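PDB 4OGD: succinate-semialdehyde dehydrogenase from Streptococcus pyogenes MGAS1882, which probably catalyses the oxidation of succinic semialdehyde to succinate with NADP+ as the electron-accepting cofactor, as a member of the aldehyde dehydrogenase family. Local coordinates for residues L251-L256 with S416-L421; Y135-R140 with C204-E209; R61-Y66 with E84-A89; L154-A157 with S163-S166; M74-T79 with L256-Q261. All coordinates share one frame; numbering follows the deposited sequence.

Interaction 1: L251-L256 with S416-L421; sequences LYFSRL and SGWTSL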
# COMPACT_ATOMS: atom_id res chain seq x y z
N LEU A 251 32.74 -12.09 1.61
CA LEU A 251 32.92 -10.86 0.83
C LEU A 251 32.66 -11.00 -0.67
O LEU A 251 32.03 -10.13 -1.26
CB LEU A 251 34.29 -10.22 1.09
CG LEU A 251 34.52 -9.52 2.43
CD1 LEU A 251 35.94 -8.99 2.47
CD2 LEU A 251 33.54 -8.38 2.67
N TYR A 252 33.15 -12.08 -1.28
CA TYR A 252 32.99 -12.25 -2.73
C TYR A 252 31.50 -12.29 -3.08
O TYR A 252 31.04 -11.54 -3.94
CB TYR A 252 33.68 -13.53 -3.22
CG TYR A 252 33.85 -13.55 -4.72
CD1 TYR A 252 35.04 -13.16 -5.31
CD2 TYR A 252 32.81 -13.95 -5.55
CE1 TYR A 252 35.20 -13.16 -6.69
CE2 TYR A 252 32.95 -13.95 -6.93
CZ TYR A 252 34.15 -13.56 -7.49
OH TYR A 252 34.29 -13.57 -8.85
N PHE A 253 30.76 -13.15 -2.40
CA PHE A 253 29.32 -13.22 -2.59
C PHE A 253 28.67 -11.86 -2.36
O PHE A 253 27.82 -11.42 -3.15
CB PHE A 253 28.68 -14.24 -1.66
CG PHE A 253 27.19 -14.10 -1.55
CD1 PHE A 253 26.35 -14.64 -2.51
CD2 PHE A 253 26.61 -13.41 -0.49
CE1 PHE A 253 24.98 -14.49 -2.43
CE2 PHE A 253 25.24 -13.25 -0.40
CZ PHE A 253 24.42 -13.79 -1.36
N SER A 254 29.06 -11.20 -1.28
CA SER A 254 28.34 -9.99 -0.86
C SER A 254 28.31 -8.88 -1.88
O SER A 254 27.33 -8.14 -1.95
CB SER A 254 28.87 -9.48 0.48
OG SER A 254 28.56 -10.41 1.50
N ARG A 255 29.38 -8.74 -2.68
CA ARG A 255 29.41 -7.67 -3.68
C ARG A 255 29.43 -8.16 -5.13
O ARG A 255 29.00 -7.44 -6.03
CB ARG A 255 30.58 -6.70 -3.43
CG ARG A 255 30.51 -5.42 -4.29
CD ARG A 255 29.14 -4.75 -4.18
NE ARG A 255 29.11 -3.47 -4.88
CZ ARG A 255 28.19 -3.11 -5.77
NH1 ARG A 255 27.19 -3.94 -6.08
NH2 ARG A 255 28.25 -1.92 -6.36
N LEU A 256 29.92 -9.38 -5.36
CA LEU A 256 30.14 -9.85 -6.72
C LEU A 256 29.16 -10.91 -7.24
O LEU A 256 29.17 -11.24 -8.42
CB LEU A 256 31.59 -10.34 -6.89
CG LEU A 256 32.66 -9.28 -6.62
CD1 LEU A 256 34.03 -9.87 -6.83
CD2 LEU A 256 32.47 -8.09 -7.54
N SER A 416 26.69 -11.85 7.47
CA SER A 416 26.38 -12.47 6.19
C SER A 416 25.90 -11.42 5.21
O SER A 416 25.42 -10.36 5.61
CB SER A 416 25.28 -13.52 6.37
OG SER A 416 24.14 -12.95 7.01
N GLY A 417 26.04 -11.72 3.92
CA GLY A 417 25.42 -10.91 2.88
C GLY A 417 23.94 -11.24 2.79
O GLY A 417 23.42 -11.99 3.62
N TRP A 418 23.26 -10.71 1.79
CA TRP A 418 21.82 -10.94 1.69
C TRP A 418 21.48 -12.40 1.45
O TRP A 418 22.29 -13.17 0.92
CB TRP A 418 21.21 -10.09 0.57
CG TRP A 418 21.43 -10.67 -0.78
CD1 TRP A 418 22.61 -10.71 -1.47
CD2 TRP A 418 20.46 -11.33 -1.62
NE1 TRP A 418 22.43 -11.33 -2.68
CE2 TRP A 418 21.13 -11.72 -2.80
CE3 TRP A 418 19.09 -11.60 -1.49
CZ2 TRP A 418 20.47 -12.38 -3.84
CZ3 TRP A 418 18.44 -12.26 -2.53
CH2 TRP A 418 19.14 -12.65 -3.69
N THR A 419 20.28 -12.78 1.86
CA THR A 419 19.67 -13.98 1.32
C THR A 419 18.18 -13.77 1.31
O THR A 419 17.67 -12.80 1.88
CB THR A 419 20.00 -15.22 2.13
OG1 THR A 419 19.57 -16.37 1.40
CG2 THR A 419 19.29 -15.18 3.47
N SER A 420 17.47 -14.68 0.65
CA SER A 420 16.03 -14.63 0.62
C SER A 420 15.53 -16.06 0.77
O SER A 420 16.13 -16.97 0.20
CB SER A 420 15.55 -14.03 -0.70
OG SER A 420 14.13 -14.08 -0.79
N LEU A 421 14.46 -16.23 1.54
CA LEU A 421 13.84 -17.53 1.75
C LEU A 421 12.34 -17.27 1.74
O LEU A 421 11.90 -16.15 2.04
CB LEU A 421 14.26 -18.11 3.09
CG LEU A 421 15.73 -18.51 3.22
CD1 LEU A 421 16.07 -18.77 4.68
CD2 LEU A 421 16.01 -19.74 2.36
O HOH W 1 24.69 -8.76 -0.11
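F253 and S254, near the C-terminal end of helix 244-256, meet G417 and W418 in the loop that leaves strand 411-414, the last strand of the seven-stranded sheet within this chain, so the contact ties a helix to a post-strand loop. F253 does most of the touching. Its CG lies anti to the backbone N (chi1 165°), which extends the ring toward the loop. The leading atom F253 CZ stands 3.2 Å from W418 O and 3.4 Å from W418 NE1, and the carbonyl carbon of G417 lies in the ring plane at its edge. The two aromatic planes are only 17° apart, yet the centroid of the F253 ring is 5.0 Å from that of the W418 five-membered ring; the rings are slid past one another and barely overlap. At G417, which has no side chain, S254 OG comes within 3.5 Å of G417 CA, while its polar partner is V250 O, one turn back in the helix. A water accepts from W418 N at 3.1 Å and lies 3.3 Å from S254 O, to which it may donate, although other acceptors compete. Outward, F253 meets the Y257 ring and W418 packs on T264. Helix 276-288 covers L251 and Y252, and in the loop following strand 411-414, T419 packs against Y453 of the second subunit.

Interaction 2: Y135-R140 with C204-E209; sequences YYQIMR and CLTGSE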
# COMPACT_ATOMS: atom_id res chain seq x y z
N TYR A 135 13.28 -15.01 -13.01
CA TYR A 135 12.28 -15.97 -12.53
C TYR A 135 11.84 -15.69 -11.09
O TYR A 135 10.63 -15.68 -10.81
CB TYR A 135 12.78 -17.42 -12.69
CG TYR A 135 12.18 -18.07 -13.91
CD1 TYR A 135 12.33 -17.50 -15.16
CD2 TYR A 135 11.42 -19.24 -13.81
CE1 TYR A 135 11.76 -18.07 -16.29
CE2 TYR A 135 10.84 -19.82 -14.94
CZ TYR A 135 11.02 -19.22 -16.17
OH TYR A 135 10.44 -19.77 -17.31
N TYR A 136 12.80 -15.50 -10.20
CA TYR A 136 12.54 -15.24 -8.79
C TYR A 136 11.63 -14.04 -8.58
O TYR A 136 10.71 -14.10 -7.77
CB TYR A 136 13.87 -15.11 -8.04
CG TYR A 136 13.84 -14.43 -6.69
CD1 TYR A 136 13.38 -15.10 -5.55
CD2 TYR A 136 14.32 -13.15 -6.54
CE1 TYR A 136 13.39 -14.48 -4.30
CE2 TYR A 136 14.33 -12.52 -5.30
CZ TYR A 136 13.87 -13.19 -4.19
OH TYR A 136 13.88 -12.56 -2.96
N GLN A 137 11.85 -12.96 -9.34
CA GLN A 137 11.01 -11.78 -9.15
C GLN A 137 9.57 -12.02 -9.63
O GLN A 137 8.63 -11.41 -9.11
CB GLN A 137 11.58 -10.51 -9.81
CG GLN A 137 13.01 -10.14 -9.44
CD GLN A 137 13.24 -9.90 -7.97
OE1 GLN A 137 12.31 -9.72 -7.18
NE2 GLN A 137 14.51 -9.89 -7.58
N ILE A 138 9.38 -12.90 -10.62
CA ILE A 138 8.02 -13.28 -10.99
C ILE A 138 7.40 -14.15 -9.90
O ILE A 138 6.28 -13.91 -9.46
CB ILE A 138 7.95 -14.06 -12.31
CG1 ILE A 138 8.56 -13.27 -13.47
CG2 ILE A 138 6.49 -14.39 -12.64
CD1 ILE A 138 8.68 -14.10 -14.76
N MET A 139 8.14 -15.17 -9.47
CA MET A 139 7.57 -16.15 -8.55
C MET A 139 7.15 -15.51 -7.23
O MET A 139 6.14 -15.92 -6.64
CB MET A 139 8.55 -17.31 -8.32
CG MET A 139 7.92 -18.49 -7.56
SD MET A 139 6.60 -19.27 -8.51
CE MET A 139 7.59 -20.38 -9.50
N ARG A 140 7.89 -14.50 -6.79
CA ARG A 140 7.58 -13.82 -5.54
C ARG A 140 6.17 -13.27 -5.52
O ARG A 140 5.54 -13.20 -4.47
CB ARG A 140 8.57 -12.68 -5.25
CG ARG A 140 9.93 -13.16 -4.76
CD ARG A 140 10.70 -12.14 -3.91
NE ARG A 140 10.53 -10.76 -4.33
CZ ARG A 140 11.46 -9.81 -4.21
NH1 ARG A 140 12.65 -10.09 -3.71
NH2 ARG A 140 11.20 -8.58 -4.63
N CYS A 204 2.15 -4.54 -8.98
CA CYS A 204 3.35 -4.79 -8.19
C CYS A 204 4.56 -4.65 -9.11
O CYS A 204 4.61 -5.24 -10.19
CB CYS A 204 3.33 -6.18 -7.52
SG CYS A 204 2.96 -7.56 -8.64
N LEU A 205 5.52 -3.85 -8.68
CA LEU A 205 6.71 -3.64 -9.50
C LEU A 205 7.97 -3.92 -8.72
O LEU A 205 8.10 -3.54 -7.55
CB LEU A 205 6.75 -2.19 -10.03
CG LEU A 205 7.95 -1.81 -10.91
CD1 LEU A 205 7.51 -0.82 -11.97
CD2 LEU A 205 9.12 -1.22 -10.10
N THR A 206 8.90 -4.58 -9.39
CA THR A 206 10.27 -4.70 -8.93
C THR A 206 11.15 -4.14 -10.03
O THR A 206 10.99 -4.49 -11.20
CB THR A 206 10.63 -6.16 -8.67
OG1 THR A 206 9.74 -6.69 -7.67
CG2 THR A 206 12.06 -6.27 -8.16
N GLY A 207 12.06 -3.24 -9.67
CA GLY A 207 12.92 -2.65 -10.68
C GLY A 207 13.58 -1.38 -10.19
O GLY A 207 13.91 -1.27 -9.01
N SER A 208 13.77 -0.43 -11.10
CA SER A 208 14.51 0.78 -10.78
C SER A 208 13.57 1.85 -10.27
O SER A 208 12.36 1.81 -10.53
CB SER A 208 15.20 1.33 -12.02
OG SER A 208 14.23 1.92 -12.88
N GLU A 209 14.12 2.83 -9.57
CA GLU A 209 13.25 3.84 -9.01
C GLU A 209 12.64 4.76 -10.07
O GLU A 209 11.58 5.33 -9.83
CB GLU A 209 13.92 4.64 -7.90
CG GLU A 209 15.11 5.45 -8.33
CD GLU A 209 15.60 6.32 -7.19
OE1 GLU A 209 14.97 7.36 -6.93
OE2 GLU A 209 16.59 5.94 -6.55
O HOH W 2 9.39 -9.41 -7.26
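Q137 and R140, one turn apart on helix 136-148, converge on T206 at the end of strand 200-206. The Q137 chain folds back at chi2 (-58°), which brings OE1 round to the methyl group: Q137 OE1 and T206 CG2 are 3.6 Å apart, and the two side chains cross at about a right angle. The same oxygen sits 3.0 Å above the centre of one face of the R140 guanidinium, a placement too far from any N-H direction for a hydrogen bond. R140 bends at chi3 (-36°), and this turn lets R140 NH1 donate to Y136 OH at 2.9 Å with an N-H...O angle of 159°, the hydroxyl lying in the guanidinium plane. The R140 group is held further by a salt bridge to E437 and by a cation-pi contact with F426. Direct touch with T206 OG1 is loose, R140 NH2 being 3.9 Å from it. A water bridges helix and strand, 2.8 Å from T206 OG1 and 2.8 Å from Q137 O, to which it can donate. The contact thus packs helix 136-148 on the Rossmann-type sheet, where strand 200-206 runs between strands 124-128 and 225-229; I91 of helix 78-103 touches Y136 and M139, and F167 of helix 161-173 touches I138 and M139.

Interaction 3: R61-Y66 with E84-A89; sequences RDRDKY and EVDLCA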
# COMPACT_ATOMS: atom_id res chain seq x y z
N ARG A 61 12.22 -30.74 -12.51
CA ARG A 61 12.47 -31.64 -13.64
C ARG A 61 13.33 -30.97 -14.72
O ARG A 61 14.25 -31.58 -15.28
CB ARG A 61 11.14 -32.09 -14.24
CG ARG A 61 11.27 -33.19 -15.29
CD ARG A 61 9.96 -33.37 -16.03
NE ARG A 61 9.74 -32.25 -16.95
CZ ARG A 61 8.56 -31.89 -17.43
NH1 ARG A 61 7.46 -32.55 -17.06
NH2 ARG A 61 8.47 -30.86 -18.27
N ASP A 62 13.01 -29.72 -15.01
CA ASP A 62 13.63 -29.01 -16.12
C ASP A 62 14.54 -27.88 -15.65
O ASP A 62 14.69 -26.88 -16.36
CB ASP A 62 12.55 -28.44 -17.06
CG ASP A 62 11.77 -29.51 -17.79
OD1 ASP A 62 12.23 -30.67 -17.81
OD2 ASP A 62 10.71 -29.19 -18.36
N ARG A 63 15.15 -28.05 -14.48
CA ARG A 63 15.90 -26.95 -13.87
C ARG A 63 16.96 -26.37 -14.78
O ARG A 63 17.07 -25.15 -14.93
CB ARG A 63 16.55 -27.37 -12.56
CG ARG A 63 17.36 -26.23 -11.99
CD ARG A 63 18.03 -26.58 -10.71
NE ARG A 63 19.04 -27.60 -10.92
CZ ARG A 63 19.78 -28.12 -9.95
NH1 ARG A 63 19.63 -27.69 -8.71
NH2 ARG A 63 20.67 -29.06 -10.23
N ASP A 64 17.75 -27.24 -15.40
CA ASP A 64 18.83 -26.75 -16.24
C ASP A 64 18.31 -26.01 -17.48
O ASP A 64 18.96 -25.07 -17.95
CB ASP A 64 19.81 -27.87 -16.58
CG ASP A 64 20.58 -28.37 -15.36
OD1 ASP A 64 20.48 -27.76 -14.27
OD2 ASP A 64 21.30 -29.38 -15.51
N LYS A 65 17.15 -26.43 -18.00
CA LYS A 65 16.52 -25.72 -19.11
C LYS A 65 16.19 -24.28 -18.71
O LYS A 65 16.51 -23.34 -19.43
CB LYS A 65 15.24 -26.43 -19.57
CG LYS A 65 14.31 -25.57 -20.43
CD LYS A 65 12.93 -26.22 -20.66
CE LYS A 65 11.93 -25.23 -21.24
NZ LYS A 65 10.65 -25.90 -21.61
N TYR A 66 15.56 -24.11 -17.55
CA TYR A 66 15.18 -22.77 -17.11
C TYR A 66 16.39 -21.94 -16.71
O TYR A 66 16.45 -20.74 -16.97
CB TYR A 66 14.15 -22.86 -15.98
CG TYR A 66 12.81 -23.33 -16.49
CD1 TYR A 66 11.99 -22.47 -17.19
CD2 TYR A 66 12.40 -24.64 -16.30
CE1 TYR A 66 10.76 -22.89 -17.69
CE2 TYR A 66 11.18 -25.08 -16.79
CZ TYR A 66 10.37 -24.20 -17.48
OH TYR A 66 9.16 -24.63 -17.97
N GLU A 84 18.66 -19.88 -8.60
CA GLU A 84 17.43 -19.09 -8.71
C GLU A 84 16.23 -20.00 -8.95
O GLU A 84 15.16 -19.81 -8.35
CB GLU A 84 17.52 -18.03 -9.81
CG GLU A 84 16.26 -17.16 -9.91
CD GLU A 84 16.44 -15.95 -10.80
OE1 GLU A 84 17.59 -15.61 -11.16
OE2 GLU A 84 15.41 -15.34 -11.15
N VAL A 85 16.39 -20.99 -9.82
CA VAL A 85 15.34 -21.98 -10.01
C VAL A 85 15.01 -22.67 -8.70
O VAL A 85 13.83 -22.81 -8.35
CB VAL A 85 15.71 -23.05 -11.05
CG1 VAL A 85 14.64 -24.14 -11.07
CG2 VAL A 85 15.86 -22.42 -12.41
N ASP A 86 16.04 -23.10 -7.97
CA ASP A 86 15.85 -23.79 -6.70
C ASP A 86 14.98 -22.98 -5.73
O ASP A 86 14.08 -23.52 -5.08
CB ASP A 86 17.19 -24.10 -6.02
CG ASP A 86 18.00 -25.15 -6.76
OD1 ASP A 86 17.46 -25.84 -7.64
OD2 ASP A 86 19.21 -25.28 -6.44
N LEU A 87 15.24 -21.68 -5.65
CA LEU A 87 14.48 -20.80 -4.77
C LEU A 87 13.04 -20.64 -5.25
O LEU A 87 12.11 -20.57 -4.44
CB LEU A 87 15.18 -19.44 -4.62
CG LEU A 87 14.52 -18.47 -3.65
CD1 LEU A 87 14.23 -19.15 -2.32
CD2 LEU A 87 15.40 -17.24 -3.46
N CYS A 88 12.85 -20.58 -6.57
CA CYS A 88 11.51 -20.48 -7.14
C CYS A 88 10.69 -21.72 -6.79
O CYS A 88 9.51 -21.60 -6.48
CB CYS A 88 11.58 -20.34 -8.66
SG CYS A 88 12.09 -18.70 -9.20
N ALA A 89 11.33 -22.89 -6.87
CA ALA A 89 10.69 -24.14 -6.48
C ALA A 89 10.17 -24.02 -5.06
O ALA A 89 9.01 -24.31 -4.78
CB ALA A 89 11.68 -25.31 -6.61
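R63 reaches D86 and V85 with different parts of its chain. At the tip, R63 NH1 donates to D86 OD1 at 3.0 Å with an N-H...O angle of 164°, entering on the syn lone pair of that oxygen and nearly within the guanidinium plane. R63 NH1 also approaches D86 OD2 at 3.3 Å, a weak bond, so the salt bridge leans on one nitrogen and mainly one oxygen; the guanidinium and carboxylate planes stand 40° apart. Nearer the backbone, R63 CG rests on V85 CG1 at 3.6 Å. The other V85 methyl, CG2, faces Y66 CB at 4.0 Å. The R63 chain runs extended as far as CD and then turns at chi3 (66°), which lays the methylenes along V85 and swings NH1 over to D86.

The two segments belong to consecutive helices, 63-74 and 78-103, joined by a short turn and meeting where R63 comes closest to V85. D62, held by a salt bridge from R61, marks the break between helix 45-61 and helix 63-74.

Beyond the first shell, R63 NE has only a long, weak pairing with D64 OD1 at 3.6 Å, completing the R63-D64-D86 salt-bridge network, and that oxygen accepts from Q82 NE2. L59 of helix 45-61 covers V85 and Y66, and the Y66 ring meets that of Y135. One turn back from C88, E84 OE2 accepts from the backbone N-H groups of Y135 and Y136.

Interaction 4: L154-A157 with S163-S166; sequences LKHA and SAQS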
# COMPACT_ATOMS: atom_id res chain seq x y z
N LEU A 154 1.83 -9.98 -16.93
CA LEU A 154 3.24 -9.71 -16.67
C LEU A 154 3.88 -8.85 -17.74
O LEU A 154 3.85 -9.20 -18.93
CB LEU A 154 4.00 -11.03 -16.59
CG LEU A 154 5.53 -10.94 -16.59
CD1 LEU A 154 6.01 -10.28 -15.30
CD2 LEU A 154 6.15 -12.32 -16.76
N LYS A 155 4.46 -7.73 -17.33
CA LYS A 155 5.32 -6.97 -18.22
C LYS A 155 6.75 -7.14 -17.71
O LYS A 155 7.10 -6.66 -16.63
CB LYS A 155 4.91 -5.50 -18.23
CG LYS A 155 5.41 -4.74 -19.45
CD LYS A 155 6.71 -4.05 -19.16
CE LYS A 155 7.33 -3.48 -20.43
NZ LYS A 155 8.70 -4.04 -20.62
N HIS A 156 7.56 -7.87 -18.47
CA HIS A 156 8.93 -8.16 -18.08
C HIS A 156 9.91 -7.24 -18.80
O HIS A 156 9.53 -6.49 -19.69
CB HIS A 156 9.25 -9.63 -18.38
CG HIS A 156 10.10 -10.29 -17.34
ND1 HIS A 156 11.16 -9.65 -16.72
CD2 HIS A 156 10.04 -11.53 -16.79
CE1 HIS A 156 11.70 -10.47 -15.84
NE2 HIS A 156 11.05 -11.61 -15.86
N ALA A 157 11.18 -7.31 -18.40
CA ALA A 157 12.24 -6.51 -19.01
C ALA A 157 12.39 -6.83 -20.48
O ALA A 157 12.21 -7.98 -20.90
CB ALA A 157 13.56 -6.75 -18.29
N SER A 163 12.74 -15.63 -20.92
CA SER A 163 12.40 -15.92 -19.53
C SER A 163 10.92 -15.67 -19.31
O SER A 163 10.21 -16.50 -18.73
CB SER A 163 13.24 -15.06 -18.57
OG SER A 163 14.64 -15.30 -18.73
N ALA A 164 10.43 -14.53 -19.80
CA ALA A 164 9.05 -14.12 -19.58
C ALA A 164 8.09 -15.05 -20.29
O ALA A 164 7.08 -15.48 -19.73
CB ALA A 164 8.84 -12.70 -20.08
N GLN A 165 8.39 -15.35 -21.55
CA GLN A 165 7.53 -16.23 -22.33
C GLN A 165 7.48 -17.64 -21.74
O GLN A 165 6.41 -18.24 -21.63
CB GLN A 165 8.03 -16.28 -23.77
CG GLN A 165 7.35 -17.33 -24.62
CD GLN A 165 8.02 -17.50 -25.97
OE1 GLN A 165 9.14 -18.01 -26.06
NE2 GLN A 165 7.34 -17.06 -27.02
N SER A 166 8.65 -18.16 -21.37
CA SER A 166 8.73 -19.52 -20.83
C SER A 166 8.05 -19.64 -19.47
O SER A 166 7.63 -20.73 -19.09
CB SER A 166 10.18 -19.98 -20.74
OG SER A 166 10.94 -19.16 -19.86
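H156 and L154, on and just past strand 152-155, face A164 near the start of helix 161-173, and everything that touches between them is carbon. H156 CB and A164 CB approach to 3.5 Å; H156 CD2 follows at 3.7 Å from A164 CB. The methyl group meets the imidazole obliquely. L154 CD2 adds a looser apolar contact at 4.3 Å from A164 CB. With strand 181-183, these elements make a beta-alpha-beta unit, and I138 of helix 136-148 packs on both L154 and H156.

The polar bonds are made within segment 154-157 or to residues elsewhere, not across to the helix. H156 chi1 is -141°, off the staggered values, and it places ND1 where A157 N donates to it at 2.9 Å, with an N-H...N angle of 149° and the donor only slightly out of the ring plane. H156 NE2 is bonded to P134 O. K155, whose CB points away from the helix, curls its ammonium back so that K155 NZ donates to H156 O at 2.7 Å.

With ND1 accepting the N-H of A157 and NE2 facing a carbonyl oxygen, the imidazole probably carries its hydrogen on NE2; both nitrogens are occupied, the ring is fixed in rotation, and its carbons pack on A164 and I138.

Interaction 5: M74-T79 with L256-Q261; sequences MGKLFT and LYNAGQ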
# COMPACT_ATOMS: atom_id res chain seq x y z
N MET A 74 20.16 -12.81 -19.90
CA MET A 74 20.73 -11.68 -19.19
C MET A 74 22.14 -11.89 -18.65
O MET A 74 22.68 -11.00 -17.97
CB MET A 74 19.76 -11.17 -18.11
CG MET A 74 19.21 -12.24 -17.17
SD MET A 74 20.43 -12.90 -16.04
CE MET A 74 20.88 -11.40 -15.15
N GLY A 75 22.74 -13.04 -18.94
CA GLY A 75 24.16 -13.24 -18.72
C GLY A 75 24.64 -13.87 -17.43
O GLY A 75 25.84 -14.12 -17.30
N LYS A 76 23.75 -14.10 -16.46
CA LYS A 76 24.22 -14.54 -15.16
C LYS A 76 24.83 -15.93 -15.22
O LYS A 76 24.49 -16.72 -16.10
CB LYS A 76 23.13 -14.49 -14.08
CG LYS A 76 22.00 -15.50 -14.23
CD LYS A 76 21.12 -15.49 -12.97
CE LYS A 76 20.48 -14.12 -12.71
NZ LYS A 76 19.86 -14.03 -11.35
N LEU A 77 25.73 -16.21 -14.28
CA LEU A 77 26.34 -17.53 -14.17
C LEU A 77 25.26 -18.60 -14.17
O LEU A 77 24.22 -18.46 -13.52
CB LEU A 77 27.15 -17.62 -12.88
CG LEU A 77 28.31 -16.64 -12.71
CD1 LEU A 77 29.03 -16.93 -11.40
CD2 LEU A 77 29.26 -16.70 -13.90
N PHE A 78 25.47 -19.66 -14.94
CA PHE A 78 24.53 -20.78 -14.99
C PHE A 78 24.28 -21.36 -13.59
O PHE A 78 23.15 -21.74 -13.27
CB PHE A 78 25.09 -21.86 -15.92
CG PHE A 78 24.23 -23.10 -16.02
CD1 PHE A 78 23.04 -23.09 -16.74
CD2 PHE A 78 24.65 -24.28 -15.43
CE1 PHE A 78 22.27 -24.24 -16.86
CE2 PHE A 78 23.87 -25.45 -15.54
CZ PHE A 78 22.69 -25.42 -16.25
N THR A 79 25.32 -21.42 -12.77
CA THR A 79 25.17 -21.94 -11.41
C THR A 79 24.26 -21.04 -10.57
O THR A 79 23.46 -21.54 -9.77
CB THR A 79 26.52 -22.12 -10.69
OG1 THR A 79 27.28 -20.90 -10.76
CG2 THR A 79 27.32 -23.25 -11.33
N LEU A 256 29.92 -9.38 -5.36
CA LEU A 256 30.14 -9.85 -6.72
C LEU A 256 29.16 -10.91 -7.24
O LEU A 256 29.17 -11.24 -8.42
CB LEU A 256 31.59 -10.34 -6.89
CG LEU A 256 32.66 -9.28 -6.62
CD1 LEU A 256 34.03 -9.87 -6.83
CD2 LEU A 256 32.47 -8.09 -7.54
N TYR A 257 28.30 -11.42 -6.37
CA TYR A 257 27.22 -12.30 -6.81
C TYR A 257 26.37 -11.55 -7.83
O TYR A 257 26.05 -10.36 -7.64
CB TYR A 257 26.38 -12.73 -5.61
CG TYR A 257 25.14 -13.51 -5.96
CD1 TYR A 257 23.93 -12.86 -6.15
CD2 TYR A 257 25.17 -14.89 -6.05
CE1 TYR A 257 22.79 -13.54 -6.45
CE2 TYR A 257 24.02 -15.60 -6.35
CZ TYR A 257 22.83 -14.91 -6.55
OH TYR A 257 21.67 -15.57 -6.86
N ASN A 258 26.03 -12.23 -8.92
CA ASN A 258 25.27 -11.63 -10.03
C ASN A 258 25.96 -10.39 -10.59
O ASN A 258 25.31 -9.44 -11.03
CB ASN A 258 23.81 -11.34 -9.62
CG ASN A 258 22.85 -11.35 -10.81
OD1 ASN A 258 23.11 -11.95 -11.85
ND2 ASN A 258 21.70 -10.70 -10.63
N ALA A 259 27.30 -10.41 -10.53
CA ALA A 259 28.16 -9.30 -10.95
C ALA A 259 27.78 -7.98 -10.29
O ALA A 259 27.98 -6.91 -10.86
CB ALA A 259 28.19 -9.17 -12.49
N GLY A 260 27.23 -8.06 -9.08
CA GLY A 260 26.88 -6.87 -8.32
C GLY A 260 25.54 -6.27 -8.70
O GLY A 260 25.15 -5.24 -8.15
N GLN A 261 24.84 -6.91 -9.63
CA GLN A 261 23.58 -6.40 -10.15
C GLN A 261 22.41 -6.85 -9.27
O GLN A 261 21.49 -7.52 -9.73
CB GLN A 261 23.38 -6.89 -11.58
CG GLN A 261 24.56 -6.55 -12.50
CD GLN A 261 24.41 -7.19 -13.87
OE1 GLN A 261 24.18 -6.50 -14.87
NE2 GLN A 261 24.53 -8.51 -13.92
O HOH W 3 24.52 -10.53 -16.06
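K76 places its CG between its backbone N and carbonyl carbon (chi1 69°), and N258 sends its CG nearly anti to the backbone N (chi1 -153°); together these torsions bring the lysine chain against the asparagine amide. N258 OD1 lies 3.4 Å from K76 CB and 3.5 Å from K76 CE, so the oxygen nestles into the bend that the lysine makes at chi3. M74 CE is a looser neighbour, 4.0 Å from N258 OD1, on a chain curled at chi2 and chi3. That curl also sets M74 SD to receive a weak bond from K76 N at 3.6 Å.

The polar ends look elsewhere, and both find N132: N258 ND2 and K76 NZ each donate to its carbonyl O, and K76 NZ also forms a salt bridge with E84. E80 takes the backbone N-H of N258. A water spans the segments, donating to M74 O at 2.7 Å and accepting from Q261 NE2 at 2.9 Å. The same amide nitrogen, Q261 NE2, donates to N258 O at 3.1 Å from 45° above the carbonyl plane, whereas Q261 N reaches this oxygen from the opposite face.

N132 sits in the W131-P134 stretch, where the Trp-Asn-Phe-Pro sequence matches a family signature; in relatives its asparagine lines the oxyanion hole, and a like role here is plausible. Q261 O in turn accepts from N132 ND2. The chemistry implies that the direct K76-N258 touch is mainly carbon against amide oxygen, while the K76 ammonium and the N258 amide N-H both turn to N132 O, coupling both loops to N132 at the same time.

Along the chain interactions 3, 2 and 1 follow in series, and interaction 4 nests within the loop closed by interaction 2. Interactions 2 and 4 share the six-stranded Rossmann-type sheet, their centres about 11 Å apart. E84 of interaction 3 accepts from the backbone N-H groups of Y135 and Y136 in interaction 2, while Y135 OH meets S166 of interaction 4. Interactions 3 and 5 both use helix 78-103, and their segments alternate in sequence. Interactions 1 and 5 share L256, with centres about 12 Å apart, and S420 meets Y136, linking interaction 1 to 2. The linked contacts thus join the Rossmann-type sheet and its covering helices to the loops after helix 244-256 and strand 411-414, beside the seven-stranded sheet.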